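Local coordinates for cellulosomal scaffoldin adaptor protein B (PDB 3FNK) that serves as an adaptor scaffoldin of the cellulosome, contributing here its second type II cohesin, a module that binds dockerins, at residues M14-N19 against G170-A175; I26-V31 against L120-F125; V44-D49 against V135-S140. All coordinates share one frame; numbering follows the deposited sequence.

Contact 1 of 3, residues M14-N19 against G170-A175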
ATOM      1  N   MET A  14       5.355   3.413   2.248  1.00 30.98           N
ATOM      2  CA  MET A  14       5.239   2.200   3.087  1.00 32.47           C
ATOM      3  C   MET A  14       6.134   2.312   4.332  1.00 33.59           C
ATOM      4  O   MET A  14       7.328   2.589   4.184  1.00 34.06           O
ATOM      5  CB  MET A  14       5.651   0.982   2.256  1.00 31.78           C
ATOM      6  CG  MET A  14       5.243  -0.353   2.848  1.00 32.89           C
ATOM      7  SD  MET A  14       5.838  -1.673   1.790  1.00 39.49           S
ATOM      8  CE  MET A  14       4.965  -1.298   0.258  1.00 34.56           C
ATOM      9  N   GLY A  15       5.574   2.102   5.528  1.00 34.62           N
ATOM     10  CA  GLY A  15       6.375   1.952   6.763  1.00 36.54           C
ATOM     11  C   GLY A  15       6.370   0.515   7.318  1.00 37.73           C
ATOM     12  O   GLY A  15       5.367  -0.207   7.156  1.00 38.33           O
ATOM     13  N   TYR A  16       7.483   0.095   7.930  1.00 37.89           N
ATOM     14  CA  TYR A  16       7.610  -1.222   8.602  1.00 38.91           C
ATOM     15  C   TYR A  16       7.488  -1.108  10.085  1.00 39.83           C
ATOM     16  O   TYR A  16       7.959  -0.141  10.671  1.00 41.01           O
ATOM     17  CB  TYR A  16       8.950  -1.871   8.320  1.00 38.13           C
ATOM     18  CG  TYR A  16       9.249  -2.043   6.867  1.00 38.18           C
ATOM     19  CD1 TYR A  16       8.302  -2.593   6.010  1.00 37.72           C
ATOM     20  CD2 TYR A  16      10.495  -1.670   6.336  1.00 38.86           C
ATOM     21  CE1 TYR A  16       8.565  -2.744   4.665  1.00 36.97           C
ATOM     22  CE2 TYR A  16      10.776  -1.835   4.969  1.00 37.92           C
ATOM     23  CZ  TYR A  16       9.800  -2.373   4.151  1.00 39.38           C
ATOM     24  OH  TYR A  16      10.022  -2.560   2.796  1.00 44.61           O
ATOM     25  N   ASP A  17       6.879  -2.096  10.725  1.00 40.78           N
ATOM     26  CA  ASP A  17       6.906  -2.089  12.169  1.00 41.36           C
ATOM     27  C   ASP A  17       8.295  -2.491  12.687  1.00 42.53           C
ATOM     28  O   ASP A  17       8.612  -2.207  13.824  1.00 42.98           O
ATOM     29  CB  ASP A  17       5.741  -2.876  12.803  1.00 41.35           C
ATOM     30  CG  ASP A  17       5.826  -4.381  12.589  1.00 39.92           C
ATOM     31  OD1 ASP A  17       6.643  -4.892  11.799  1.00 37.58           O
ATOM     32  OD2 ASP A  17       5.025  -5.070  13.244  1.00 43.12           O
ATOM     33  N   LYS A  18       9.106  -3.113  11.824  1.00 43.83           N
ATOM     34  CA  LYS A  18      10.515  -3.387  12.086  1.00 45.52           C
ATOM     35  C   LYS A  18      11.326  -3.541  10.799  1.00 46.07           C
ATOM     36  O   LYS A  18      10.815  -3.998   9.766  1.00 46.17           O
ATOM     37  CB  LYS A  18      10.701  -4.619  12.989  1.00 46.24           C
ATOM     38  CG  LYS A  18      10.541  -5.956  12.273  1.00 47.83           C
ATOM     39  CD  LYS A  18      10.187  -7.069  13.244  1.00 52.06           C
ATOM     40  CE  LYS A  18       8.888  -6.765  13.954  1.00 52.74           C
ATOM     41  NZ  LYS A  18       8.167  -8.030  14.247  1.00 55.00           N
ATOM     42  N   ASN A  19      12.602  -3.182  10.911  1.00 46.60           N
ATOM     43  CA  ASN A  19      13.607  -3.179   9.842  1.00 47.81           C
ATOM     44  C   ASN A  19      14.355  -4.501   9.742  1.00 48.58           C
ATOM     45  O   ASN A  19      14.944  -4.842   8.701  1.00 48.57           O
ATOM     46  CB  ASN A  19      14.619  -2.042  10.120  1.00 47.86           C
ATOM     47  CG  ASN A  19      14.679  -1.629  11.635  1.00 49.27           C
ATOM     48  OD1 ASN A  19      14.252  -2.375  12.541  1.00 47.54           O
ATOM     49  ND2 ASN A  19      15.212  -0.429  11.895  1.00 51.17           N
ATOM     50  N   GLY A 170      12.681   1.538   2.099  1.00 41.56           N
ATOM     51  CA  GLY A 170      14.004   1.262   2.715  1.00 44.49           C
ATOM     52  C   GLY A 170      14.249  -0.211   3.036  1.00 45.85           C
ATOM     53  O   GLY A 170      13.306  -1.014   3.072  1.00 46.01           O
ATOM     54  N   GLU A 171      15.508  -0.555   3.289  1.00 47.21           N
ATOM     55  CA  GLU A 171      15.949  -1.956   3.274  1.00 48.58           C
ATOM     56  C   GLU A 171      15.479  -2.779   4.468  1.00 48.67           C
ATOM     57  O   GLU A 171      15.227  -2.247   5.548  1.00 48.16           O
ATOM     58  CB  GLU A 171      17.469  -2.038   3.099  1.00 48.91           C
ATOM     59  CG  GLU A 171      17.963  -3.364   2.504  1.00 51.91           C
ATOM     60  CD  GLU A 171      19.377  -3.277   1.958  1.00 56.12           C
ATOM     61  OE1 GLU A 171      19.573  -3.540   0.744  1.00 57.61           O
ATOM     62  OE2 GLU A 171      20.292  -2.936   2.739  1.00 57.36           O
ATOM     63  N   ILE A 172      15.328  -4.084   4.240  1.00 49.66           N
ATOM     64  CA  ILE A 172      14.969  -5.019   5.304  1.00 50.41           C
ATOM     65  C   ILE A 172      16.174  -5.903   5.604  1.00 50.94           C
ATOM     66  O   ILE A 172      16.897  -6.331   4.672  1.00 50.67           O
ATOM     67  CB  ILE A 172      13.696  -5.848   4.964  1.00 50.42           C
ATOM     68  CG1 ILE A 172      12.450  -4.966   5.125  1.00 50.88           C
ATOM     69  CG2 ILE A 172      13.535  -7.058   5.899  1.00 49.36           C
ATOM     70  CD1 ILE A 172      11.108  -5.646   4.731  1.00 49.23           C
ATOM     71  N   ASN A 173      16.394  -6.166   6.892  0.50 51.42           N
ATOM     72  CA  ASN A 173      17.570  -6.903   7.373  0.50 51.95           C
ATOM     73  C   ASN A 173      18.830  -6.480   6.624  0.50 53.08           C
ATOM     74  O   ASN A 173      19.412  -7.271   5.869  0.50 53.28           O
ATOM     75  CB  ASN A 173      17.358  -8.421   7.267  0.50 51.39           C
ATOM     76  CG  ASN A 173      16.447  -8.970   8.354  0.50 49.27           C
ATOM     77  OD1 ASN A 173      16.435  -8.482   9.476  0.50 45.81           O
ATOM     78  ND2 ASN A 173      15.687 -10.003   8.019  0.50 47.90           N
ATOM     79  N   SER A 174      19.222  -5.217   6.806  1.00 54.22           N
ATOM     80  CA  SER A 174      20.374  -4.657   6.101  1.00 55.97           C
ATOM     81  C   SER A 174      21.656  -5.284   6.586  1.00 57.80           C
ATOM     82  O   SER A 174      21.830  -5.458   7.792  1.00 58.21           O
ATOM     83  CB  SER A 174      20.454  -3.149   6.324  1.00 55.68           C
ATOM     84  OG  SER A 174      19.882  -2.478   5.225  1.00 55.46           O
ATOM     85  N   ALA A 175      22.530  -5.645   5.646  1.00 59.76           N
ATOM     86  CA  ALA A 175      23.830  -6.207   5.976  1.00 61.56           C
ATOM     87  C   ALA A 175      24.668  -5.132   6.681  1.00 62.95           C
ATOM     88  O   ALA A 175      25.206  -4.251   6.010  1.00 63.41           O
ATOM     89  CB  ALA A 175      24.519  -6.696   4.714  1.00 61.62           C
TER
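Tyr16 and Ile172 form the tightly packed part of this contact, where the end of the first strand meets the C-terminal tail. The isoleucine lays CD1 over one face of the phenol ring, 3.9 Å from its centroid and 22° off the normal, displaced toward the rim near CZ. Its CG1 comes closest at Tyr16 CE2, 3.6 Å away. Ile172 CG1 stands anti to the carbonyl carbon (chi1 -75°), which carries CD1 out from the tail and across the ring, while CG2 turns to the neighbourhood of Asn19 O. Around the ring edge and in its plane sits Gly170 O, 3.3 Å from Tyr16 CE2. Ile27 and Val135 also pack against Tyr16.

Beyond this apolar patch the two segments are joined through their backbones. Asn173 N donates to Asn19 O at 2.7 Å and 160°, and Ile172 CA approaches the same oxygen at 3.4 Å in a CH...O contact. In the conformer described here, Asn173 OD1 accepts from Ala21 N, just beyond the 14-19 segment. On the solvent side the fit is loose: the exposed side chain of Asn19 leads away from the tail, and Ser174 OG bonds Glu171 OE2 at 2.6 Å within the tail itself.

Tyr16 OH and Gly170 O are covered here yet have no hydrogen-bonding partner in the model. The phenol thus acts in this contact mainly as an apolar surface, and between 14-19 and 170-175 the one hydrogen bond is that of the Asn19 and Asn173 backbones, seconded by the Asn173 link to Ala21.

Contact 2 of 3, residues I26-V31 against L120-F125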
ATOM      1  N   ILE A  26       7.335 -12.291  10.911  1.00 49.25           N
ATOM      2  CA  ILE A  26       6.552 -11.411  10.031  0.50 48.66           C
ATOM      3  C   ILE A  26       6.791  -9.931  10.343  1.00 48.17           C
ATOM      4  O   ILE A  26       6.731  -9.498  11.507  1.00 47.78           O
ATOM      5  CB  ILE A  26       5.011 -11.686  10.094  0.50 48.67           C
ATOM      6  CG1 ILE A  26       4.453 -11.393  11.496  0.50 48.64           C
ATOM      7  CG2 ILE A  26       4.679 -13.119   9.655  0.50 48.40           C
ATOM      8  CD1 ILE A  26       3.187 -10.563  11.490  0.50 48.04           C
ATOM      9  N   ILE A  27       7.074  -9.165   9.295  1.00 47.28           N
ATOM     10  CA  ILE A  27       7.121  -7.701   9.367  1.00 45.52           C
ATOM     11  C   ILE A  27       5.811  -7.201   8.746  1.00 44.39           C
ATOM     12  O   ILE A  27       5.447  -7.640   7.632  1.00 43.94           O
ATOM     13  CB  ILE A  27       8.275  -7.143   8.539  1.00 45.67           C
ATOM     14  CG1 ILE A  27       9.619  -7.703   9.037  1.00 46.42           C
ATOM     15  CG2 ILE A  27       8.265  -5.612   8.572  1.00 45.81           C
ATOM     16  CD1 ILE A  27      10.697  -7.748   7.967  1.00 45.03           C
ATOM     17  N   LYS A  28       5.096  -6.316   9.441  1.00 42.08           N
ATOM     18  CA  LYS A  28       3.984  -5.648   8.790  1.00 41.00           C
ATOM     19  C   LYS A  28       4.344  -4.334   8.087  1.00 39.89           C
ATOM     20  O   LYS A  28       4.923  -3.413   8.688  1.00 39.73           O
ATOM     21  CB  LYS A  28       2.739  -5.525   9.661  1.00 41.27           C
ATOM     22  CG  LYS A  28       2.845  -4.754  10.909  1.00 42.85           C
ATOM     23  CD  LYS A  28       1.887  -5.389  11.952  1.00 44.02           C
ATOM     24  CE  LYS A  28       2.295  -6.832  12.194  1.00 47.63           C
ATOM     25  NZ  LYS A  28       1.311  -7.656  12.986  1.00 51.31           N
ATOM     26  N   ALA A  29       4.026  -4.310   6.792  1.00 37.33           N
ATOM     27  CA  ALA A  29       4.252  -3.173   5.918  1.00 35.36           C
ATOM     28  C   ALA A  29       2.924  -2.460   5.744  1.00 34.50           C
ATOM     29  O   ALA A  29       1.927  -3.094   5.372  1.00 33.07           O
ATOM     30  CB  ALA A  29       4.788  -3.644   4.589  1.00 35.03           C
ATOM     31  N   THR A  30       2.911  -1.167   6.070  1.00 33.29           N
ATOM     32  CA  THR A  30       1.707  -0.324   6.048  1.00 32.45           C
ATOM     33  C   THR A  30       1.838   0.740   4.943  1.00 31.86           C
ATOM     34  O   THR A  30       2.812   1.508   4.924  1.00 31.76           O
ATOM     35  CB  THR A  30       1.481   0.376   7.378  1.00 32.36           C
ATOM     36  OG1 THR A  30       1.339  -0.601   8.413  1.00 33.86           O
ATOM     37  CG2 THR A  30       0.246   1.240   7.335  1.00 30.60           C
ATOM     38  N   VAL A  31       0.870   0.752   4.017  1.00 30.33           N
ATOM     39  CA  VAL A  31       0.807   1.746   2.944  1.00 28.19           C
ATOM     40  C   VAL A  31       0.023   2.880   3.585  1.00 27.55           C
ATOM     41  O   VAL A  31      -1.004   2.642   4.204  1.00 27.31           O
ATOM     42  CB  VAL A  31       0.081   1.203   1.664  1.00 28.41           C
ATOM     43  CG1 VAL A  31      -0.110   2.314   0.605  1.00 27.76           C
ATOM     44  CG2 VAL A  31       0.836   0.030   1.060  1.00 25.57           C
ATOM     45  N   LEU A 120      -3.687   3.130   4.655  1.00 25.65           N
ATOM     46  CA  LEU A 120      -4.519   2.612   3.572  1.00 25.84           C
ATOM     47  C   LEU A 120      -4.667   1.105   3.576  1.00 26.38           C
ATOM     48  O   LEU A 120      -5.690   0.582   3.153  1.00 25.94           O
ATOM     49  CB  LEU A 120      -3.939   3.033   2.199  1.00 25.10           C
ATOM     50  CG  LEU A 120      -3.826   4.532   1.881  1.00 22.63           C
ATOM     51  CD1 LEU A 120      -3.495   4.680   0.419  1.00 21.42           C
ATOM     52  CD2 LEU A 120      -5.114   5.279   2.207  1.00 24.00           C
ATOM     53  N   ALA A 121      -3.625   0.413   4.030  1.00 27.53           N
ATOM     54  CA  ALA A 121      -3.499  -1.003   3.789  1.00 28.25           C
ATOM     55  C   ALA A 121      -2.294  -1.570   4.523  1.00 30.05           C
ATOM     56  O   ALA A 121      -1.190  -0.941   4.576  1.00 30.17           O
ATOM     57  CB  ALA A 121      -3.362  -1.259   2.301  1.00 27.32           C
ATOM     58  N   VAL A 122      -2.503  -2.764   5.070  1.00 30.34           N
ATOM     59  CA  VAL A 122      -1.452  -3.496   5.754  1.00 30.40           C
ATOM     60  C   VAL A 122      -1.286  -4.872   5.118  1.00 31.64           C
ATOM     61  O   VAL A 122      -2.251  -5.623   4.918  1.00 31.43           O
ATOM     62  CB  VAL A 122      -1.728  -3.656   7.253  1.00 30.61           C
ATOM     63  CG1 VAL A 122      -0.477  -4.194   7.966  1.00 30.10           C
ATOM     64  CG2 VAL A 122      -2.171  -2.359   7.876  1.00 29.59           C
ATOM     65  N   VAL A 123      -0.045  -5.167   4.769  1.00 31.82           N
ATOM     66  CA  VAL A 123       0.342  -6.434   4.243  1.00 33.21           C
ATOM     67  C   VAL A 123       1.425  -6.998   5.178  1.00 34.21           C
ATOM     68  O   VAL A 123       2.120  -6.233   5.852  1.00 34.83           O
ATOM     69  CB  VAL A 123       0.870  -6.216   2.838  1.00 33.00           C
ATOM     70  CG1 VAL A 123       1.434  -7.472   2.261  1.00 36.09           C
ATOM     71  CG2 VAL A 123      -0.269  -5.678   1.948  1.00 34.47           C
ATOM     72  N   GLY A 124       1.559  -8.327   5.220  1.00 34.48           N
ATOM     73  CA  GLY A 124       2.577  -9.008   6.025  1.00 35.74           C
ATOM     74  C   GLY A 124       3.680  -9.527   5.127  1.00 37.26           C
ATOM     75  O   GLY A 124       3.433  -9.908   3.970  1.00 36.82           O
ATOM     76  N   PHE A 125       4.911  -9.506   5.630  1.00 38.68           N
ATOM     77  CA  PHE A 125       6.021 -10.114   4.903  1.00 40.33           C
ATOM     78  C   PHE A 125       6.775 -11.034   5.872  1.00 42.06           C
ATOM     79  O   PHE A 125       7.401 -10.555   6.835  1.00 42.15           O
ATOM     80  CB  PHE A 125       6.949  -9.045   4.319  1.00 39.50           C
ATOM     81  CG  PHE A 125       6.418  -8.377   3.067  1.00 38.04           C
ATOM     82  CD1 PHE A 125       6.034  -7.042   3.088  1.00 37.24           C
ATOM     83  CD2 PHE A 125       6.313  -9.084   1.868  1.00 36.37           C
ATOM     84  CE1 PHE A 125       5.553  -6.423   1.922  1.00 37.99           C
ATOM     85  CE2 PHE A 125       5.807  -8.492   0.715  1.00 36.98           C
ATOM     86  CZ  PHE A 125       5.438  -7.155   0.731  1.00 35.25           C
TER
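Val31 and Ala121 share the shortest backbone bond between these antiparallel strands, Val31 N to Ala121 O at 2.7 Å. In return Val31 O takes two amides, a firm one from Leu120 N at 2.8 Å and a weak one from Ala121 N at 3.4 Å. Further along, Ala29 and Val123 bond reciprocally, each N to the other's O at 2.9 Å, and so do Ile27 and Phe125. Leu120 and Ala121 both face Val31 and make a classic beta bulge at this end of the ladder. The pair lies inside one sheet of the cohesin beta sandwich: strand 11-16 flanks 26-34, while strands 53-56 and 71-72 continue from the other edge of 118-127.

Ile27, Ala29, Val31, Ala121, Val123 and Phe125 share one face. There Ala29 CB meets the Phe125 ring in its plane, at the edge, 3.9 Å from CD1. Val31 CG1, anti to the backbone N (chi1 174°), is turned to Leu120 CD1 at 4.1 Å. On the partly exposed face, Val122 spreads its two methyls between neighbours across the strand: CG1 lies 3.9 Å from Lys28 CB, and CG2 is 4.0 Å from Thr30 OG1. Lys28 bends away, and its NZ reaches Pro58 O.

Contact 3 of 3, residues V44-D49 against V135-S140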
ATOM      1  N   VAL A  44      -2.030   0.379  -5.945  1.00 22.42           N
ATOM      2  CA  VAL A  44      -0.555   0.311  -5.851  1.00 23.22           C
ATOM      3  C   VAL A  44      -0.010  -1.021  -6.282  1.00 24.43           C
ATOM      4  O   VAL A  44      -0.614  -2.042  -6.022  1.00 25.06           O
ATOM      5  CB  VAL A  44      -0.036   0.589  -4.412  1.00 22.09           C
ATOM      6  CG1 VAL A  44      -0.360   2.005  -4.002  1.00 22.30           C
ATOM      7  CG2 VAL A  44      -0.604  -0.410  -3.407  1.00 21.93           C
ATOM      8  N   ASN A  45       1.161  -0.995  -6.904  1.00 25.56           N
ATOM      9  CA  ASN A  45       1.834  -2.191  -7.390  1.00 27.56           C
ATOM     10  C   ASN A  45       3.152  -2.318  -6.591  1.00 28.89           C
ATOM     11  O   ASN A  45       3.961  -1.374  -6.542  1.00 29.16           O
ATOM     12  CB  ASN A  45       2.100  -2.038  -8.880  1.00 26.44           C
ATOM     13  CG  ASN A  45       2.441  -3.345  -9.548  1.00 29.73           C
ATOM     14  OD1 ASN A  45       1.607  -4.253  -9.629  1.00 30.00           O
ATOM     15  ND2 ASN A  45       3.675  -3.450 -10.054  1.00 28.30           N
ATOM     16  N   ILE A  46       3.324  -3.451  -5.927  1.00 29.68           N
ATOM     17  CA  ILE A  46       4.385  -3.655  -4.964  1.00 31.81           C
ATOM     18  C   ILE A  46       5.274  -4.800  -5.455  1.00 34.01           C
ATOM     19  O   ILE A  46       4.764  -5.855  -5.907  1.00 34.21           O
ATOM     20  CB  ILE A  46       3.784  -3.929  -3.570  1.00 31.93           C
ATOM     21  CG1 ILE A  46       3.042  -2.699  -3.080  1.00 31.49           C
ATOM     22  CG2 ILE A  46       4.858  -4.316  -2.556  1.00 32.88           C
ATOM     23  CD1 ILE A  46       2.300  -2.918  -1.807  1.00 31.44           C
ATOM     24  N   LYS A  47       6.593  -4.580  -5.409  1.00 34.63           N
ATOM     25  CA  LYS A  47       7.561  -5.577  -5.845  1.00 35.89           C
ATOM     26  C   LYS A  47       8.380  -6.039  -4.655  1.00 36.90           C
ATOM     27  O   LYS A  47       8.841  -5.220  -3.855  1.00 35.78           O
ATOM     28  CB  LYS A  47       8.451  -4.990  -6.936  1.00 36.59           C
ATOM     29  CG  LYS A  47       9.383  -6.009  -7.608  1.00 38.75           C
ATOM     30  CD  LYS A  47       8.701  -6.825  -8.696  1.00 39.67           C
ATOM     31  CE  LYS A  47       9.536  -8.072  -9.066  1.00 40.55           C
ATOM     32  NZ  LYS A  47       9.867  -8.916  -7.870  1.00 41.06           N
ATOM     33  N   TYR A  48       8.514  -7.354  -4.499  1.00 37.98           N
ATOM     34  CA  TYR A  48       9.343  -7.915  -3.422  1.00 39.57           C
ATOM     35  C   TYR A  48      10.045  -9.175  -3.905  1.00 40.44           C
ATOM     36  O   TYR A  48       9.743  -9.685  -5.008  1.00 40.52           O
ATOM     37  CB  TYR A  48       8.508  -8.217  -2.186  1.00 39.71           C
ATOM     38  CG  TYR A  48       7.442  -9.293  -2.426  1.00 42.14           C
ATOM     39  CD1 TYR A  48       7.610 -10.613  -1.934  1.00 42.10           C
ATOM     40  CD2 TYR A  48       6.277  -9.004  -3.154  1.00 40.29           C
ATOM     41  CE1 TYR A  48       6.633 -11.606  -2.164  1.00 40.27           C
ATOM     42  CE2 TYR A  48       5.305  -9.983  -3.384  1.00 39.87           C
ATOM     43  CZ  TYR A  48       5.479 -11.277  -2.885  1.00 40.19           C
ATOM     44  OH  TYR A  48       4.503 -12.227  -3.126  1.00 34.72           O
ATOM     45  N   ASP A  49      10.997  -9.655  -3.100  1.00 41.07           N
ATOM     46  CA  ASP A  49      11.784 -10.834  -3.461  1.00 41.91           C
ATOM     47  C   ASP A  49      11.115 -12.057  -2.852  1.00 41.58           C
ATOM     48  O   ASP A  49      11.249 -12.293  -1.641  1.00 41.38           O
ATOM     49  CB  ASP A  49      13.243 -10.728  -2.976  1.00 42.52           C
ATOM     50  CG  ASP A  49      14.171 -11.778  -3.638  1.00 43.71           C
ATOM     51  OD1 ASP A  49      13.700 -12.831  -4.159  1.00 43.08           O
ATOM     52  OD2 ASP A  49      15.397 -11.528  -3.636  1.00 44.64           O
ATOM     53  N   VAL A 135      11.679  -3.884  -0.606  1.00 44.08           N
ATOM     54  CA  VAL A 135      10.353  -3.856  -1.207  1.00 41.81           C
ATOM     55  C   VAL A 135      10.178  -2.478  -1.853  1.00 40.74           C
ATOM     56  O   VAL A 135      10.524  -1.471  -1.236  1.00 40.31           O
ATOM     57  CB  VAL A 135       9.308  -4.096  -0.108  1.00 41.95           C
ATOM     58  CG1 VAL A 135       7.884  -3.895  -0.621  1.00 40.93           C
ATOM     59  CG2 VAL A 135       9.493  -5.506   0.459  1.00 40.80           C
ATOM     60  N   VAL A 136       9.671  -2.435  -3.089  1.00 38.60           N
ATOM     61  CA  VAL A 136       9.428  -1.167  -3.770  1.00 36.85           C
ATOM     62  C   VAL A 136       7.995  -1.034  -4.353  1.00 36.39           C
ATOM     63  O   VAL A 136       7.339  -2.055  -4.661  1.00 34.50           O
ATOM     64  CB  VAL A 136      10.487  -0.874  -4.867  1.00 36.94           C
ATOM     65  CG1 VAL A 136      11.925  -0.740  -4.238  1.00 36.49           C
ATOM     66  CG2 VAL A 136      10.468  -1.921  -5.975  1.00 36.39           C
ATOM     67  N   PHE A 137       7.526   0.219  -4.450  1.00 33.87           N
ATOM     68  CA  PHE A 137       6.423   0.573  -5.337  1.00 33.56           C
ATOM     69  C   PHE A 137       7.053   0.634  -6.697  1.00 34.57           C
ATOM     70  O   PHE A 137       8.096   1.260  -6.879  1.00 35.07           O
ATOM     71  CB  PHE A 137       5.785   1.937  -5.008  1.00 31.74           C
ATOM     72  CG  PHE A 137       5.125   1.994  -3.646  1.00 29.21           C
ATOM     73  CD1 PHE A 137       5.759   2.626  -2.594  1.00 25.45           C
ATOM     74  CD2 PHE A 137       3.893   1.343  -3.410  1.00 25.82           C
ATOM     75  CE1 PHE A 137       5.162   2.671  -1.306  1.00 25.11           C
ATOM     76  CE2 PHE A 137       3.285   1.360  -2.151  1.00 25.47           C
ATOM     77  CZ  PHE A 137       3.933   2.042  -1.086  1.00 24.15           C
ATOM     78  N   GLU A 138       6.422   0.011  -7.673  1.00 35.40           N
ATOM     79  CA  GLU A 138       7.049  -0.085  -8.952  1.00 36.98           C
ATOM     80  C   GLU A 138       6.014  -0.153 -10.048  1.00 37.10           C
ATOM     81  O   GLU A 138       5.031  -0.868  -9.933  1.00 36.62           O
ATOM     82  CB  GLU A 138       7.900  -1.357  -8.933  1.00 37.59           C
ATOM     83  CG  GLU A 138       8.399  -1.784 -10.247  1.00 41.08           C
ATOM     84  CD  GLU A 138       9.255  -3.004 -10.125  1.00 47.66           C
ATOM     85  OE1 GLU A 138      10.316  -2.915  -9.459  1.00 48.88           O
ATOM     86  OE2 GLU A 138       8.848  -4.060 -10.673  1.00 49.47           O
ATOM     87  N   ASP A 139       6.239   0.597 -11.113  1.00 38.14           N
ATOM     88  CA  ASP A 139       5.282   0.551 -12.200  0.50 38.95           C
ATOM     89  C   ASP A 139       5.134  -0.826 -12.804  1.00 40.32           C
ATOM     90  O   ASP A 139       6.012  -1.710 -12.680  1.00 39.55           O
ATOM     91  CB  ASP A 139       5.506   1.626 -13.263  0.50 38.90           C
ATOM     92  CG  ASP A 139       4.355   2.599 -13.323  0.50 36.97           C
ATOM     93  OD1 ASP A 139       3.429   2.420 -12.515  0.50 34.81           O
ATOM     94  OD2 ASP A 139       4.365   3.515 -14.161  0.50 34.89           O
ATOM     95  N   SER A 140       3.957  -1.032 -13.383  1.00 42.17           N
ATOM     96  CA  SER A 140       3.557  -2.281 -13.999  0.50 43.84           C
ATOM     97  C   SER A 140       3.147  -2.007 -15.436  1.00 45.01           C
ATOM     98  O   SER A 140       2.707  -0.887 -15.749  1.00 45.94           O
ATOM     99  CB  SER A 140       2.368  -2.864 -13.232  0.50 43.83           C
ATOM    100  OG  SER A 140       1.559  -3.661 -14.073  0.50 42.76           O
TER
HETATM  101  O   HOH W   1       6.060  -4.653 -11.940  1.00 46.91           O
HETATM  102  O   HOH W   2       0.880  -5.740 -11.553  1.00 47.08           O
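Asn45 meets the segment 135-140 through both backbone and side chain. Asn45 O accepts Glu138 N at 3.0 Å, and the carboxamide answers with Asn45 ND2 to Glu138 O at 2.9 Å, the acceptor lying close to the amide plane. CG is anti to the backbone N (chi1 -164°), which swings the amide past Glu138 toward Ser140, whose CB, in the conformer described here, lies 3.5 Å from Asn45 ND2. Asn97 ND2, on the neighbouring strand 95-102, donates to Asn45 OD1, so both ends of the amide are engaged and its flip is fixed. One water links the group further, donating to Glu138 OE2 and to Asp139 O and weakly accepting from Asn45 ND2.

The side chains of Lys47 and Glu138 run alongside each other in the same direction. The carboxylate rests against the aliphatic part of the lysine, with Glu138 OE2 3.4 Å from Lys47 CD. The charged ends do not meet: Lys47 NZ stays 5.7 Å from Glu138 OE2 and bonds Glu93 O instead. Lys47 N donates to Val136 O at 2.7 Å and 171°, and Val136 N returns the bond to Lys47 O, closing a short antiparallel ladder.

The other face holds Ile46, whose CG2 packs on Val135 CG1 at 3.6 Å, and Phe137, beside which Val44 also sits; Met14 of strand 11-16 reaches both Ile46 and Phe137. Strand 39-47 is further paired with 95-102 and 150-154, in the sheet that probably corresponds to the dockerin-binding one of related cohesins.

Overall arrangement
Contact 1 starts from the sheet that holds contact 2: strand 11-16 runs beside 26-34, joined by Gly15 O to Thr30 N at 2.9 Å and Asp17 N to Lys28 O at 3.1 Å, and the centres of contacts 1 and 2 are about 11 Å apart. Contact 3 lies in the facing sheet, its centre about 13 Å from that of contact 2 and about 15 Å from that of contact 1. The core between them is bridged by Met14 CE, 3.7 Å from Ile46 CD1, and by two rings, with Phe125 CE2 3.6 Å from Tyr48 CG. Along the chain, contact 1 encloses the other two, whose segments alternate.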